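Local structure of protein-tyrosine-phosphatase (Shewanella sp., 2Z72) at residues A[88-93]-A[313-318]; A[72-77]-A[102-107]. The protein hydrolyses phosphotyrosine in proteins as a cold-active phosphatase, probably by means of the zinc ions held in its calcineurin-like phosphoesterase domain. One frame throughout, in Å; residues are numbered along the deposited sequence. Where two conformers were deposited one is given.

Contact 1: residues A[88-93]-A[313-318]; sequences TLLKKQ and GELLLL
L89 and L90 in the last turn of helix 83-92, and Q93 just beyond it, pack against G313, E314 and L315, where the chain enters strand 315-319. This is a helix-on-sheet contact of the alpha/beta calcineurin-like phosphoesterase fold: the helix connects parallel strands 72-76 and 108-111, and strand 315-319 runs antiparallel to 72-76 in the same sheet.

The CB of L89 heads toward the strand segment, and with CG anti to the backbone N (chi1 170°) the isobutyl group is carried on in that direction. L89 CG comes within 4.1 Å of L315 CD2. There the branch divides over the backbone: L89 CD1 settles on the carbonyl oxygen G313 O at 3.5 Å, while L89 CD2 lies 3.6 Å from E314 O. The two methyls thus cover successive peptide groups, an apolar fit with no hydrogen bond passing between the segments. The CB of E314 points away, and its carboxylate has partners elsewhere: OE1 in a salt bridge with R325, OE2 taking a hydrogen bond from V292 N.

L315 answers from the strand, its CD2 reaching in between the side chains opposite. L315 CD2 touches L90 CD2 at 4.2 Å and Q93 CB at 3.8 Å, so one methyl meets all three residues. Q93 N donates to L89 O, closing the final turn of the helix.

The aliphatic part of Q93 crosses the leucine, Q93 CG lying 4.0 Å from L315 CG. The bend at chi2 (-67°) then turns the buried amide off toward two carbonyl groups, Q93 NE2 bonding to both L327 O and T331 O.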
loop_
_atom_site.group_PDB
_atom_site.type_symbol
_atom_site.label_atom_id
_atom_site.label_comp_id
_atom_site.label_asym_id
_atom_site.label_seq_id
_atom_site.Cartn_x
_atom_site.Cartn_y
_atom_site.Cartn_z
ATOM N N THR A 88 -5.933 15.047 0.418
ATOM C CA THR A 88 -6.007 16.132 1.379
ATOM C C THR A 88 -4.948 15.984 2.492
ATOM O O THR A 88 -4.274 16.930 2.858
ATOM C CB THR A 88 -7.410 16.185 1.996
ATOM O OG1 THR A 88 -8.292 16.594 0.942
ATOM C CG2 THR A 88 -7.512 17.178 3.146
ATOM N N LEU A 89 -4.798 14.736 2.997
ATOM C CA LEU A 89 -3.832 14.512 4.048
ATOM C C LEU A 89 -2.427 14.861 3.562
ATOM O O LEU A 89 -1.645 15.526 4.267
ATOM C CB LEU A 89 -3.913 13.035 4.486
ATOM C CG LEU A 89 -2.755 12.612 5.436
ATOM C CD1 LEU A 89 -2.742 13.414 6.721
ATOM C CD2 LEU A 89 -2.912 11.102 5.714
ATOM N N LEU A 90 -2.063 14.406 2.371
ATOM C CA LEU A 90 -0.701 14.641 1.880
ATOM C C LEU A 90 -0.470 16.093 1.576
ATOM O O LEU A 90 0.623 16.623 1.727
ATOM C CB LEU A 90 -0.417 13.749 0.668
ATOM C CG LEU A 90 -0.440 12.244 0.943
ATOM C CD1 LEU A 90 -0.183 11.494 -0.352
ATOM C CD2 LEU A 90 0.537 11.825 2.049
ATOM N N LYS A 91 -1.514 16.815 1.102
ATOM C CA LYS A 91 -1.397 18.233 0.884
ATOM C C LYS A 91 -1.197 18.962 2.206
ATOM O O LYS A 91 -0.335 19.857 2.332
ATOM C CB LYS A 91 -2.640 18.809 0.175
ATOM C CG LYS A 91 -2.779 18.491 -1.311
ATOM C CD LYS A 91 -4.218 18.773 -1.814
ATOM C CE LYS A 91 -4.539 20.273 -1.667
ATOM N NZ LYS A 91 -5.935 20.594 -2.166
ATOM N N LYS A 92 -2.060 18.615 3.200
ATOM C CA LYS A 92 -1.983 19.347 4.471
ATOM C C LYS A 92 -0.664 19.105 5.173
ATOM O O LYS A 92 -0.189 20.018 5.866
ATOM C CB LYS A 92 -3.128 18.882 5.347
ATOM C CG LYS A 92 -4.499 19.404 4.909
ATOM C CD LYS A 92 -4.704 20.824 5.307
ATOM C CE LYS A 92 -6.028 21.374 4.771
ATOM N NZ LYS A 92 -6.172 22.789 5.135
ATOM N N GLN A 93 -0.090 17.932 5.005
ATOM C CA GLN A 93 1.179 17.558 5.656
ATOM C C GLN A 93 2.365 17.906 4.761
ATOM O O GLN A 93 3.528 17.616 5.110
ATOM C CB GLN A 93 1.165 16.105 6.084
ATOM C CG GLN A 93 0.314 15.845 7.303
ATOM C CD GLN A 93 0.874 16.490 8.534
ATOM O OE1 GLN A 93 2.083 16.594 8.657
ATOM N NE2 GLN A 93 0.014 16.846 9.446
ATOM N N GLY A 313 -7.739 11.292 7.839
ATOM C CA GLY A 313 -6.671 10.374 8.126
ATOM C C GLY A 313 -5.496 11.143 8.661
ATOM O O GLY A 313 -5.483 12.358 8.712
ATOM N N GLU A 314 -4.435 10.495 9.057
ATOM C CA GLU A 314 -3.248 10.872 9.681
ATOM C C GLU A 314 -2.089 10.037 9.163
ATOM O O GLU A 314 -2.243 8.950 8.582
ATOM C CB GLU A 314 -3.317 10.714 11.227
ATOM C CG GLU A 314 -4.507 11.505 11.784
ATOM C CD GLU A 314 -4.459 11.633 13.310
ATOM O OE1 GLU A 314 -5.320 12.387 13.842
ATOM O OE2 GLU A 314 -3.648 10.930 13.962
ATOM N N LEU A 315 -0.901 10.569 9.418
ATOM C CA LEU A 315 0.346 9.863 9.074
ATOM C C LEU A 315 1.291 9.915 10.238
ATOM O O LEU A 315 1.131 10.657 11.223
ATOM C CB LEU A 315 0.905 10.412 7.773
ATOM C CG LEU A 315 1.160 11.921 7.662
ATOM C CD1 LEU A 315 2.408 12.377 8.401
ATOM C CD2 LEU A 315 1.284 12.279 6.174
ATOM N N LEU A 316 2.364 9.132 10.109
ATOM C CA LEU A 316 3.483 9.090 11.017
ATOM C C LEU A 316 4.711 9.626 10.302
ATOM O O LEU A 316 4.998 9.205 9.178
ATOM C CB LEU A 316 3.729 7.637 11.459
ATOM C CG LEU A 316 5.004 7.377 12.262
ATOM C CD1 LEU A 316 4.910 8.056 13.640
ATOM C CD2 LEU A 316 5.232 5.893 12.408
ATOM N N LEU A 317 5.419 10.514 10.955
ATOM C CA LEU A 317 6.671 11.053 10.477
ATOM C C LEU A 317 7.777 10.583 11.404
ATOM O O LEU A 317 7.658 10.735 12.620
ATOM C CB LEU A 317 6.622 12.555 10.418
ATOM C CG LEU A 317 7.872 13.329 10.032
ATOM C CD1 LEU A 317 8.365 13.003 8.661
ATOM C CD2 LEU A 317 7.541 14.852 10.197
ATOM N N LEU A 318 8.832 10.030 10.805
ATOM C CA LEU A 318 10.033 9.592 11.570
ATOM C C LEU A 318 11.205 10.372 11.067
ATOM O O LEU A 318 11.670 10.217 9.905
ATOM C CB LEU A 318 10.280 8.086 11.372
ATOM C CG LEU A 318 9.074 7.178 11.654
ATOM C CD1 LEU A 318 8.225 6.880 10.437
ATOM C CD2 LEU A 318 9.507 5.845 12.236
#

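Contact 2: residues A[72-77]-A[102-107]; sequences KVVALS and WAFGEG
K72 lays its extended side chain over one face of the F104 ring. K72 CE stands 3.7 Å from the centroid of the F104 ring, almost on the normal (13° off), a CH-pi contact; K72 NZ has slid further along, giving an off-centre cation-pi pair at 4.4 Å from that F104 centroid. With CG set between the backbone N and the carbonyl carbon (chi1 82°), the chain runs across the ring, K72 CG still touching F104 CZ at 3.6 Å.

Apolar packing continues on the strand, where V74 CG1 approaches F104 CE2 obliquely at 3.7 Å. V73 C lies near the ring plane at the edge, a backbone contact. An alanine in place of F104 would probably leave the K72 chain without its aromatic bed and V74 CG1 with a gap beside it.

The ring hangs from a type II' beta turn, F104 to G107, in the connection that leads from helix 83-92 into strand 108-111 and completes a beta-alpha-beta unit with strand 72-76. W102 braces this turn: its face lies against F104 CB, and W102 NE1 donates in the indole plane to G105 O at 2.9 Å.

Two waters bridge the segments. One accepts from K72 NZ and donates to A103 O; another accepts from K72 N and donates weakly to E106 O. G107 CA makes a direct CA-H...O contact with K72 O at 3.3 Å.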
loop_
_atom_site.group_PDB
_atom_site.type_symbol
_atom_site.label_atom_id
_atom_site.label_comp_id
_atom_site.label_asym_id
_atom_site.label_seq_id
_atom_site.Cartn_x
_atom_site.Cartn_y
_atom_site.Cartn_z
ATOM N N LYS A 72 14.471 10.715 6.552
ATOM C CA LYS A 72 13.062 11.069 6.884
ATOM C C LYS A 72 12.148 10.065 6.228
ATOM O O LYS A 72 12.343 9.726 5.051
ATOM C CB LYS A 72 12.788 12.510 6.623
ATOM C CG LYS A 72 12.483 13.013 5.365
ATOM C CD LYS A 72 12.214 14.508 5.194
ATOM C CE LYS A 72 12.125 14.631 3.665
ATOM N NZ LYS A 72 12.008 16.028 3.258
ATOM N N VAL A 73 11.188 9.647 6.989
ATOM C CA VAL A 73 10.214 8.634 6.535
ATOM C C VAL A 73 8.824 9.134 6.938
ATOM O O VAL A 73 8.650 9.648 8.046
ATOM C CB VAL A 73 10.491 7.267 7.193
ATOM C CG1 VAL A 73 9.502 6.193 6.680
ATOM C CG2 VAL A 73 11.901 6.775 6.919
ATOM N N VAL A 74 7.845 8.923 6.075
ATOM C CA VAL A 74 6.439 9.068 6.418
ATOM C C VAL A 74 5.736 7.753 6.160
ATOM O O VAL A 74 5.997 7.039 5.182
ATOM C CB VAL A 74 5.939 10.251 5.564
ATOM C CG1 VAL A 74 5.941 9.957 4.061
ATOM C CG2 VAL A 74 4.536 10.606 5.980
ATOM N N ALA A 75 4.806 7.386 7.051
ATOM C CA ALA A 75 4.078 6.139 6.915
ATOM C C ALA A 75 2.589 6.368 7.089
ATOM O O ALA A 75 2.158 7.206 7.900
ATOM C CB ALA A 75 4.570 5.127 7.945
ATOM N N LEU A 76 1.821 5.601 6.358
ATOM C CA LEU A 76 0.358 5.653 6.366
ATOM C C LEU A 76 -0.152 4.381 5.738
ATOM O O LEU A 76 0.599 3.594 5.178
ATOM C CB LEU A 76 -0.216 6.916 5.707
ATOM C CG LEU A 76 -0.006 7.007 4.169
ATOM C CD1 LEU A 76 -0.814 8.180 3.625
ATOM C CD2 LEU A 76 1.435 7.214 3.759
ATOM N N SER A 77 -1.463 4.125 5.809
ATOM C CA SER A 77 -1.963 2.806 5.427
ATOM C C SER A 77 -3.464 2.802 5.266
ATOM O O SER A 77 -4.171 3.695 5.693
ATOM C CB SER A 77 -1.650 1.854 6.580
ATOM O OG SER A 77 -1.697 0.500 6.169
ATOM N N TRP A 102 4.951 14.890 -5.760
ATOM C CA TRP A 102 5.878 14.594 -4.678
ATOM C C TRP A 102 6.686 15.874 -4.300
ATOM O O TRP A 102 7.297 16.510 -5.194
ATOM C CB TRP A 102 6.882 13.571 -5.089
ATOM C CG TRP A 102 7.933 13.105 -4.145
ATOM C CD1 TRP A 102 9.243 13.568 -4.139
ATOM C CD2 TRP A 102 7.842 12.130 -3.127
ATOM N NE1 TRP A 102 9.921 12.902 -3.167
ATOM C CE2 TRP A 102 9.119 12.014 -2.527
ATOM C CE3 TRP A 102 6.840 11.323 -2.633
ATOM C CZ2 TRP A 102 9.351 11.121 -1.499
ATOM C CZ3 TRP A 102 7.060 10.419 -1.615
ATOM C CH2 TRP A 102 8.337 10.333 -1.058
ATOM N N ALA A 103 6.721 16.166 -2.990
ATOM C CA ALA A 103 7.421 17.294 -2.468
ATOM C C ALA A 103 8.266 16.880 -1.266
ATOM O O ALA A 103 8.660 17.731 -0.477
ATOM C CB ALA A 103 6.447 18.421 -2.064
ATOM N N PHE A 104 8.522 15.607 -1.108
ATOM C CA PHE A 104 9.174 15.075 0.087
ATOM C C PHE A 104 10.643 14.808 -0.126
ATOM O O PHE A 104 11.284 14.214 0.738
ATOM C CB PHE A 104 8.372 13.847 0.571
ATOM C CG PHE A 104 8.578 13.452 2.011
ATOM C CD1 PHE A 104 8.391 14.338 3.051
ATOM C CD2 PHE A 104 8.929 12.128 2.318
ATOM C CE1 PHE A 104 8.585 13.912 4.376
ATOM C CE2 PHE A 104 9.135 11.722 3.617
ATOM C CZ PHE A 104 8.929 12.615 4.686
ATOM N N GLY A 105 11.187 15.288 -1.248
ATOM C CA GLY A 105 12.633 15.227 -1.411
ATOM C C GLY A 105 13.170 13.802 -1.438
ATOM O O GLY A 105 12.620 12.954 -2.132
ATOM N N GLU A 106 14.238 13.592 -0.683
ATOM C CA GLU A 106 14.873 12.312 -0.582
ATOM C C GLU A 106 14.242 11.472 0.519
ATOM O O GLU A 106 14.754 10.394 0.869
ATOM C CB GLU A 106 16.378 12.434 -0.325
ATOM C CG GLU A 106 17.065 13.188 -1.462
ATOM C CD GLU A 106 18.564 13.217 -1.338
ATOM O OE1 GLU A 106 19.206 13.537 -2.346
ATOM O OE2 GLU A 106 19.030 12.910 -0.224
ATOM N N GLY A 107 13.101 11.970 1.086
ATOM C CA GLY A 107 12.388 11.164 2.053
ATOM C C GLY A 107 11.852 9.881 1.449
ATOM O O GLY A 107 11.724 9.741 0.218
HETATM O O HOH W 1 15.511 10.929 3.676
HETATM O O HOH W 2 11.234 17.781 1.057
#

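From the N terminus the chain lays down strand 72-76, passes through helix 83-92 and returns in the 102-107 turn, where contact 2 closes a short loop of 24 residues. Residues 88-93 lie inside that loop, but with 219 residues between them and their partner, so contact 1 closes a far larger loop and the two cross rather than nest. They meet in the sheet: strand 315-319 lies beside strand 72-76, with probable hydrogen bonds from L318 N to V73 O and from A75 N to L316 O. Together they tie the helix and the turn after it to two neighbouring strands, one early in the chain and one late.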